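Local coordinates for protein angel homolog 2 (Homo sapiens, PDB 6RW0) that acts as a 2',3'-cyclic phosphatase of the CCR4 deadenylase family and probably binds the 3' untranslated regions of messenger RNAs, at residues Pro87-Leu90 and Lys91-Lys94; Pro117-Ser121 and Leu122-Cys126; Glu108-Tyr111 and Gly112-Arg116. All blocks are in the same frame, centred on the assembly; numbering follows the deposited sequence. Where two conformers were deposited one is given.

Interaction 1: Pro87-Leu90 and Lys91-Lys94; sequences PNIL and KEIK
Ile89 and Ile93, one helical turn apart, lie side by side and point the same way, the CG2 methyl of Ile89 meeting the CD1 methyl of Ile93 at 4.0 Å. In Ile93 the ethyl branch is the one that turns back: CG1 stands beside the backbone N, anti to the carbonyl carbon (chi1 -68°), and this brings it to 3.4 Å from Ile89 O. The two beta-branched chains put adjoining apolar surface on one side of the helix, and the ethyl branch of Ile93 also lies against Ile89 O. That oxygen is taken by Ile93 N in a nearly straight bond of 3.0 Å (165° at the hydrogen). Its neighbours repeat the alpha-helical step: Lys91 N bonds to Pro87 O, Glu92 N to Asn88 O, and Lys94 N to Leu90 O at 2.9 Å. Proline has no N-H to give the preceding turn, and the helix is kinked there, yet Pro87 still serves as an acceptor.

Glu92 runs back along the helix, so that OE1 passes 3.9 Å from Ile89 CA before reaching its hydrogen-bond partner, the hydroxyl of Tyr57. Asn88, on the preceding turn, gives its amide ND2 to Ser415 OG and Glu412 O. Lys91 keeps only its CB near the previous turn, 3.3 Å from Pro87 O, and its extended chain carries the ammonium away toward solvent, as suits a lysine on the outer side. Ile89 also rests on Ile59, and its side chain is about 12 Å from the bound magnesium ion. The result is an amphipathic helix in the beta-alpha-beta crossover between the parallel neighbouring strands 49-58 and 100-107 of the endonuclease/exonuclease/phosphatase fold.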
loop_
_atom_site.group_PDB
_atom_site.type_symbol
_atom_site.label_atom_id
_atom_site.label_comp_id
_atom_site.label_asym_id
_atom_site.label_seq_id
_atom_site.Cartn_x
_atom_site.Cartn_y
_atom_site.Cartn_z
ATOM N N PRO A 87 6.059 15.748 -14.357
ATOM C CA PRO A 87 7.524 15.786 -14.499
ATOM C C PRO A 87 8.265 15.616 -13.187
ATOM O O PRO A 87 9.326 14.978 -13.161
ATOM C CB PRO A 87 7.784 17.148 -15.158
ATOM C CG PRO A 87 6.519 17.458 -15.884
ATOM C CD PRO A 87 5.407 16.888 -15.028
ATOM N N ASN A 88 7.743 16.174 -12.093
ATOM C CA ASN A 88 8.381 15.989 -10.792
ATOM C C ASN A 88 8.308 14.537 -10.332
ATOM O O ASN A 88 9.294 13.990 -9.823
ATOM C CB ASN A 88 7.703 16.882 -9.759
ATOM C CG ASN A 88 8.297 18.270 -9.695
ATOM O OD1 ASN A 88 9.331 18.557 -10.304
ATOM N ND2 ASN A 88 7.652 19.137 -8.935
ATOM N N ILE A 89 7.147 13.903 -10.494
ATOM C CA ILE A 89 6.978 12.514 -10.072
ATOM C C ILE A 89 7.893 11.605 -10.879
ATOM O O ILE A 89 8.565 10.721 -10.329
ATOM C CB ILE A 89 5.499 12.112 -10.210
ATOM C CG1 ILE A 89 4.651 12.846 -9.163
ATOM C CG2 ILE A 89 5.341 10.606 -10.082
ATOM C CD1 ILE A 89 3.175 12.937 -9.507
ATOM N N LEU A 90 7.946 11.814 -12.196
ATOM C CA LEU A 90 8.811 10.991 -13.034
ATOM C C LEU A 90 10.280 11.191 -12.672
ATOM O O LEU A 90 11.055 10.228 -12.633
ATOM C CB LEU A 90 8.558 11.315 -14.506
ATOM C CG LEU A 90 9.398 10.551 -15.530
ATOM C CD1 LEU A 90 9.070 9.075 -15.439
ATOM C CD2 LEU A 90 9.175 11.103 -16.936
ATOM N N LYS A 91 10.675 12.435 -12.381
ATOM C CA LYS A 91 12.053 12.708 -11.989
ATOM C C LYS A 91 12.417 11.977 -10.702
ATOM O O LYS A 91 13.529 11.448 -10.580
ATOM C CB LYS A 91 12.229 14.216 -11.828
ATOM C CG LYS A 91 13.608 14.657 -11.390
ATOM C CD LYS A 91 13.687 16.179 -11.346
ATOM C CE LYS A 91 15.070 16.660 -10.939
ATOM N NZ LYS A 91 15.105 18.137 -10.735
ATOM N N GLU A 92 11.496 11.943 -9.733
ATOM C CA GLU A 92 11.736 11.199 -8.502
ATOM C C GLU A 92 11.904 9.714 -8.784
ATOM O O GLU A 92 12.780 9.052 -8.219
ATOM C CB GLU A 92 10.536 11.319 -7.572
ATOM C CG GLU A 92 10.388 12.516 -6.748
ATOM C CD GLU A 92 9.177 12.350 -5.854
ATOM O OE1 GLU A 92 8.038 12.445 -6.366
ATOM O OE2 GLU A 92 9.371 12.087 -4.650
ATOM N N ILE A 93 11.006 9.151 -9.595
ATOM C CA ILE A 93 11.088 7.728 -9.911
ATOM C C ILE A 93 12.412 7.420 -10.593
ATOM O O ILE A 93 13.080 6.431 -10.274
ATOM C CB ILE A 93 9.874 7.297 -10.755
ATOM C CG1 ILE A 93 8.603 7.374 -9.902
ATOM C CG2 ILE A 93 10.103 5.910 -11.312
ATOM C CD1 ILE A 93 7.296 7.134 -10.682
ATOM N N LYS A 94 12.824 8.281 -11.526
ATOM C CA LYS A 94 14.093 8.083 -12.213
ATOM C C LYS A 94 15.258 8.179 -11.241
ATOM O O LYS A 94 16.217 7.403 -11.323
ATOM C CB LYS A 94 14.236 9.117 -13.329
ATOM C CG LYS A 94 15.479 8.925 -14.154
ATOM C CD LYS A 94 15.461 9.758 -15.420
ATOM C CE LYS A 94 16.774 9.570 -16.175
ATOM N NZ LYS A 94 16.594 9.515 -17.652
#

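Interaction 2: Pro117-Ser121 and Leu122-Cys126; sequences PSLES and LGYHC
Leu119 O is gripped by two backbone N-H groups from the chain leaving the helix: Tyr124 N at 3.2 Å, well directed, and Leu122 N at 3.0 Å through a weak, bent bond. The edge of the Tyr124 ring closes in on the same oxygen, with CD2 3.3 Å away near the ring plane. One residue on, Gly123 N donates to Glu120 O at 2.9 Å, arriving above the carbonyl plane. The bonds Tyr124 N to Leu119 O and Gly123 N to Glu120 O are the pair of a Schellman motif, and Gly123 suits its turning point: at its positive phi (101°) a beta carbon would jam against the carbonyl oxygen of Leu122.

On the inner side, Leu119 CB packs against Cys126 SG at 3.7 Å and more loosely against Tyr124 CD2. The sulfur is put there because it lies anti to the carbonyl carbon of its own residue (chi1 -60°). The Tyr124 hydroxyl reaches on to Ala98 O. Glu120 is seen in two conformations; in one, OE2 makes a weak and doubtful bond to Cys126 N (3.0 Å), and a water links OE1 to His125 ND1; His125 NE2 binds Glu127.

Two carbonyls of the last helical turn are therefore met by the chain's own N-H groups, which lets the backbone reverse into strand 124-130 while leucine, tyrosine and cysteine stay packed beneath.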
loop_
_atom_site.group_PDB
_atom_site.type_symbol
_atom_site.label_atom_id
_atom_site.label_comp_id
_atom_site.label_asym_id
_atom_site.label_seq_id
_atom_site.Cartn_x
_atom_site.Cartn_y
_atom_site.Cartn_z
ATOM N N PRO A 117 4.161 4.881 -20.877
ATOM C CA PRO A 117 5.237 5.015 -21.840
ATOM C C PRO A 117 6.534 5.496 -21.175
ATOM O O PRO A 117 7.552 5.028 -21.510
ATOM C CB PRO A 117 4.701 6.030 -22.852
ATOM C CG PRO A 117 3.225 5.924 -22.724
ATOM C CD PRO A 117 3.013 5.698 -21.248
ATOM N N SER A 118 6.441 6.427 -20.236
ATOM C CA SER A 118 7.639 6.939 -19.582
ATOM C C SER A 118 8.323 5.856 -18.761
ATOM O O SER A 118 9.549 5.726 -18.798
ATOM C CB SER A 118 7.292 8.147 -18.708
ATOM O OG SER A 118 6.856 9.242 -19.500
ATOM N N LEU A 119 7.551 5.048 -18.034
ATOM C CA LEU A 119 8.166 3.989 -17.247
ATOM C C LEU A 119 8.746 2.895 -18.137
ATOM O O LEU A 119 9.815 2.354 -17.829
ATOM C CB LEU A 119 7.157 3.414 -16.257
ATOM C CG LEU A 119 6.662 4.401 -15.198
ATOM C CD1 LEU A 119 5.623 3.774 -14.275
ATOM C CD2 LEU A 119 7.835 4.937 -14.371
ATOM N N GLU A 120 8.021 2.576 -19.192
ATOM C CA GLU A 120 8.595 1.568 -20.136
ATOM C C GLU A 120 9.957 2.005 -20.790
ATOM O O GLU A 120 11.060 1.291 -20.907
ATOM C CB GLU A 120 7.582 1.172 -21.214
ATOM C CG GLU A 120 6.336 0.480 -20.669
ATOM C CD GLU A 120 6.310 -1.041 -20.560
ATOM O OE1 GLU A 120 6.850 -1.699 -21.455
ATOM O OE2 GLU A 120 5.705 -1.556 -19.597
ATOM N N SER A 121 10.055 3.339 -20.963
ATOM C CA SER A 121 11.301 3.869 -21.507
ATOM C C SER A 121 12.449 3.727 -20.517
ATOM O O SER A 121 13.612 3.657 -20.930
ATOM C CB SER A 121 11.127 5.329 -21.937
ATOM O OG SER A 121 11.074 6.205 -20.826
ATOM N N LEU A 122 12.149 3.684 -19.218
ATOM C CA LEU A 122 13.147 3.511 -18.171
ATOM C C LEU A 122 13.486 2.046 -17.911
ATOM O O LEU A 122 14.323 1.762 -17.044
ATOM C CB LEU A 122 12.661 4.149 -16.864
ATOM C CG LEU A 122 12.446 5.662 -16.836
ATOM C CD1 LEU A 122 11.885 6.128 -15.502
ATOM C CD2 LEU A 122 13.765 6.374 -17.158
ATOM N N GLY A 123 12.883 1.093 -18.615
ATOM C CA GLY A 123 13.213 -0.327 -18.469
ATOM C C GLY A 123 12.224 -1.084 -17.612
ATOM O O GLY A 123 12.540 -2.175 -17.246
ATOM N N TYR A 124 11.062 -0.518 -17.326
ATOM C CA TYR A 124 10.067 -1.211 -16.491
ATOM C C TYR A 124 9.018 -1.913 -17.342
ATOM O O TYR A 124 8.635 -1.383 -18.343
ATOM C CB TYR A 124 9.276 -0.235 -15.626
ATOM C CG TYR A 124 10.066 0.390 -14.512
ATOM C CD1 TYR A 124 10.307 -0.288 -13.343
ATOM C CD2 TYR A 124 10.594 1.652 -14.655
ATOM C CE1 TYR A 124 11.054 0.271 -12.333
ATOM C CE2 TYR A 124 11.345 2.230 -13.654
ATOM C CZ TYR A 124 11.567 1.540 -12.486
ATOM O OH TYR A 124 12.305 2.088 -11.497
ATOM N N HIS A 125 8.607 -3.093 -16.924
ATOM C CA HIS A 125 7.388 -3.739 -17.430
ATOM C C HIS A 125 6.288 -3.300 -16.456
ATOM O O HIS A 125 6.495 -3.469 -15.303
ATOM C CB HIS A 125 7.527 -5.239 -17.423
ATOM C CG HIS A 125 6.251 -5.844 -17.844
ATOM N ND1 HIS A 125 5.841 -5.787 -19.121
ATOM C CD2 HIS A 125 5.234 -6.354 -17.153
ATOM C CE1 HIS A 125 4.663 -6.304 -19.221
ATOM N NE2 HIS A 125 4.316 -6.683 -18.058
ATOM N N CYS A 126 5.153 -2.819 -16.928
ATOM C CA CYS A 126 4.101 -2.257 -16.086
ATOM C C CYS A 126 2.815 -3.065 -16.186
ATOM O O CYS A 126 2.373 -3.409 -17.286
ATOM C CB CYS A 126 3.784 -0.826 -16.530
ATOM S SG CYS A 126 5.191 0.298 -16.438
HETATM O O HOH W 1 7.295 -4.377 -21.381
HETATM O O HOH W 2 10.531 -1.384 -21.055
#

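Interaction 3: Glu108-Tyr111 and Gly112-Arg116; sequences EDHY and GAEIR
Arg116 CB sits over one face of the Tyr111 ring, 3.8 Å from its centroid and only 14° off the normal, a CH-pi contact inside helix 108-121, between residues five apart, consistent with the wider pi-type turn there. Water 3 lies at the ring's edge, and Tyr128 of the adjoining strand stacks on the tyrosine. The arginine chain, extended from CG to NE, continues across the ring, with CD 3.7 Å from Tyr111 CZ. Its guanidinium stands at 85° to the ring, presenting its edge to the phenol oxygen, and NH2 bonds to Cys126 O. Tyr111 is aimed into this place because its CG is anti to the backbone N (chi1 179°). With an alanine here the ring is gone from beneath the arginine's methylenes, which would probably leave Tyr128 without its stacking partner and the arginine chain freer to turn.

The other aromatic group, His110, has Asp109 OD1 over one face, toward the rim, and stacks with Trp82. Glu114 runs alongside it, bringing OE2 to 3.7 Å from His110 CD2 while the same oxygen accepts from Trp82 NE1, a bond that probably helps hold the carboxylate nearly upright against the imidazole. Ile115, by contrast, turns to the buried side, where its CB is 4.2 Å from Tyr111 CD1; a branched apolar chain fits this flank against Trp82 and Phe86.

The widened turn shows in the backbone. Gly112 N and Ala113 N keep the ordinary bonds to Glu108 O and Asp109 O, but His110 O accepts both Glu114 N and Ile115 N, at 2.9 and 3.0 Å, from opposite faces of its carbonyl plane. Arg116 N then reaches five residues back, meeting Tyr111 O at 2.8 Å in the carbonyl plane, on a lone pair.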
loop_
_atom_site.group_PDB
_atom_site.type_symbol
_atom_site.label_atom_id
_atom_site.label_comp_id
_atom_site.label_asym_id
_atom_site.label_seq_id
_atom_site.Cartn_x
_atom_site.Cartn_y
_atom_site.Cartn_z
ATOM N N GLU A 108 -6.158 6.417 -15.141
ATOM C CA GLU A 108 -6.103 5.595 -16.349
ATOM C C GLU A 108 -5.680 6.401 -17.575
ATOM O O GLU A 108 -4.819 5.957 -18.348
ATOM C CB GLU A 108 -7.448 4.905 -16.599
ATOM C CG GLU A 108 -7.418 3.975 -17.829
ATOM C CD GLU A 108 -8.791 3.465 -18.264
ATOM O OE1 GLU A 108 -9.787 4.210 -18.146
ATOM O OE2 GLU A 108 -8.865 2.301 -18.719
ATOM N N ASP A 109 -6.294 7.568 -17.806
ATOM C CA ASP A 109 -5.978 8.304 -19.030
ATOM C C ASP A 109 -4.521 8.751 -19.033
ATOM O O ASP A 109 -3.796 8.553 -20.017
ATOM C CB ASP A 109 -6.975 9.441 -19.323
ATOM C CG ASP A 109 -7.110 10.477 -18.213
ATOM O OD1 ASP A 109 -6.486 10.372 -17.144
ATOM O OD2 ASP A 109 -7.875 11.442 -18.453
ATOM N N HIS A 110 -4.057 9.291 -17.913
ATOM C CA HIS A 110 -2.661 9.687 -17.796
ATOM C C HIS A 110 -1.729 8.493 -17.872
ATOM O O HIS A 110 -0.607 8.603 -18.375
ATOM C CB HIS A 110 -2.465 10.408 -16.478
ATOM C CG HIS A 110 -3.203 11.695 -16.408
ATOM N ND1 HIS A 110 -3.492 12.324 -15.218
ATOM C CD2 HIS A 110 -3.696 12.482 -17.388
ATOM C CE1 HIS A 110 -4.134 13.449 -15.473
ATOM N NE2 HIS A 110 -4.263 13.575 -16.781
ATOM N N TYR A 111 -2.153 7.353 -17.343
ATOM C CA TYR A 111 -1.307 6.169 -17.401
ATOM C C TYR A 111 -1.040 5.768 -18.845
ATOM O O TYR A 111 0.109 5.520 -19.234
ATOM C CB TYR A 111 -1.998 5.044 -16.643
ATOM C CG TYR A 111 -1.270 3.726 -16.625
ATOM C CD1 TYR A 111 -0.085 3.563 -15.909
ATOM C CD2 TYR A 111 -1.792 2.633 -17.285
ATOM C CE1 TYR A 111 0.561 2.331 -15.869
ATOM C CE2 TYR A 111 -1.152 1.410 -17.261
ATOM C CZ TYR A 111 0.026 1.268 -16.546
ATOM O OH TYR A 111 0.654 0.037 -16.517
ATOM N N GLY A 112 -2.089 5.718 -19.663
ATOM C CA GLY A 112 -1.904 5.335 -21.052
ATOM C C GLY A 112 -1.125 6.362 -21.851
ATOM O O GLY A 112 -0.302 6.005 -22.700
ATOM N N ALA A 113 -1.378 7.647 -21.605
ATOM C CA ALA A 113 -0.795 8.699 -22.435
ATOM C C ALA A 113 0.655 8.991 -22.073
ATOM O O ALA A 113 1.456 9.331 -22.957
ATOM C CB ALA A 113 -1.598 9.990 -22.259
ATOM N N GLU A 114 0.998 8.900 -20.786
ATOM C CA GLU A 114 2.260 9.430 -20.294
ATOM C C GLU A 114 2.979 8.537 -19.285
ATOM O O GLU A 114 4.188 8.314 -19.411
ATOM C CB GLU A 114 2.044 10.787 -19.618
ATOM C CG GLU A 114 1.245 11.810 -20.376
ATOM C CD GLU A 114 0.776 12.880 -19.435
ATOM O OE1 GLU A 114 1.558 13.822 -19.192
ATOM O OE2 GLU A 114 -0.338 12.730 -18.885
ATOM N N ILE A 115 2.303 8.056 -18.245
ATOM C CA ILE A 115 3.011 7.298 -17.179
ATOM C C ILE A 115 3.551 5.965 -17.688
ATOM O O ILE A 115 4.726 5.732 -17.537
ATOM C CB ILE A 115 2.106 7.088 -15.954
ATOM C CG1 ILE A 115 1.520 8.400 -15.439
ATOM C CG2 ILE A 115 2.872 6.361 -14.868
ATOM C CD1 ILE A 115 0.419 8.206 -14.425
ATOM N N ARG A 116 2.718 5.137 -18.302
ATOM C CA ARG A 116 3.204 3.831 -18.784
ATOM C C ARG A 116 4.290 4.017 -19.856
ATOM O O ARG A 116 5.300 3.398 -19.719
ATOM C CB ARG A 116 2.051 2.968 -19.288
ATOM C CG ARG A 116 2.442 1.507 -19.378
ATOM C CD ARG A 116 1.337 0.651 -19.940
ATOM N NE ARG A 116 1.627 -0.749 -19.721
ATOM C CZ ARG A 116 2.364 -1.482 -20.522
ATOM N NH1 ARG A 116 2.859 -0.944 -21.618
ATOM N NH2 ARG A 116 2.602 -2.743 -20.231
HETATM O O HOH W 3 -1.113 -1.678 -17.946
#

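Along the chain the three contacts come in series, neither nested nor crossed: interaction 1 within helix 82-96, then, after strand 100-107, interaction 3 at the start of helix 108-121 and interaction 2 at its end. Interactions 1 and 3 lie within successive turns of one helix each and close no loop, whereas interaction 2 closes the reversal into edge strand 124-130. Helix meets helix where Leu90 CD1 packs on Ser118 CB at 3.8 Å and Ile93 CG2 on Leu119 CD2. Interactions 3 and 2 share a helix and touch where Pro117 CD meets Tyr111 O at 3.5 Å. Leu119 also meets Leu101 and Leu103 of strand 100-107 and Cys142 of strand 137-144.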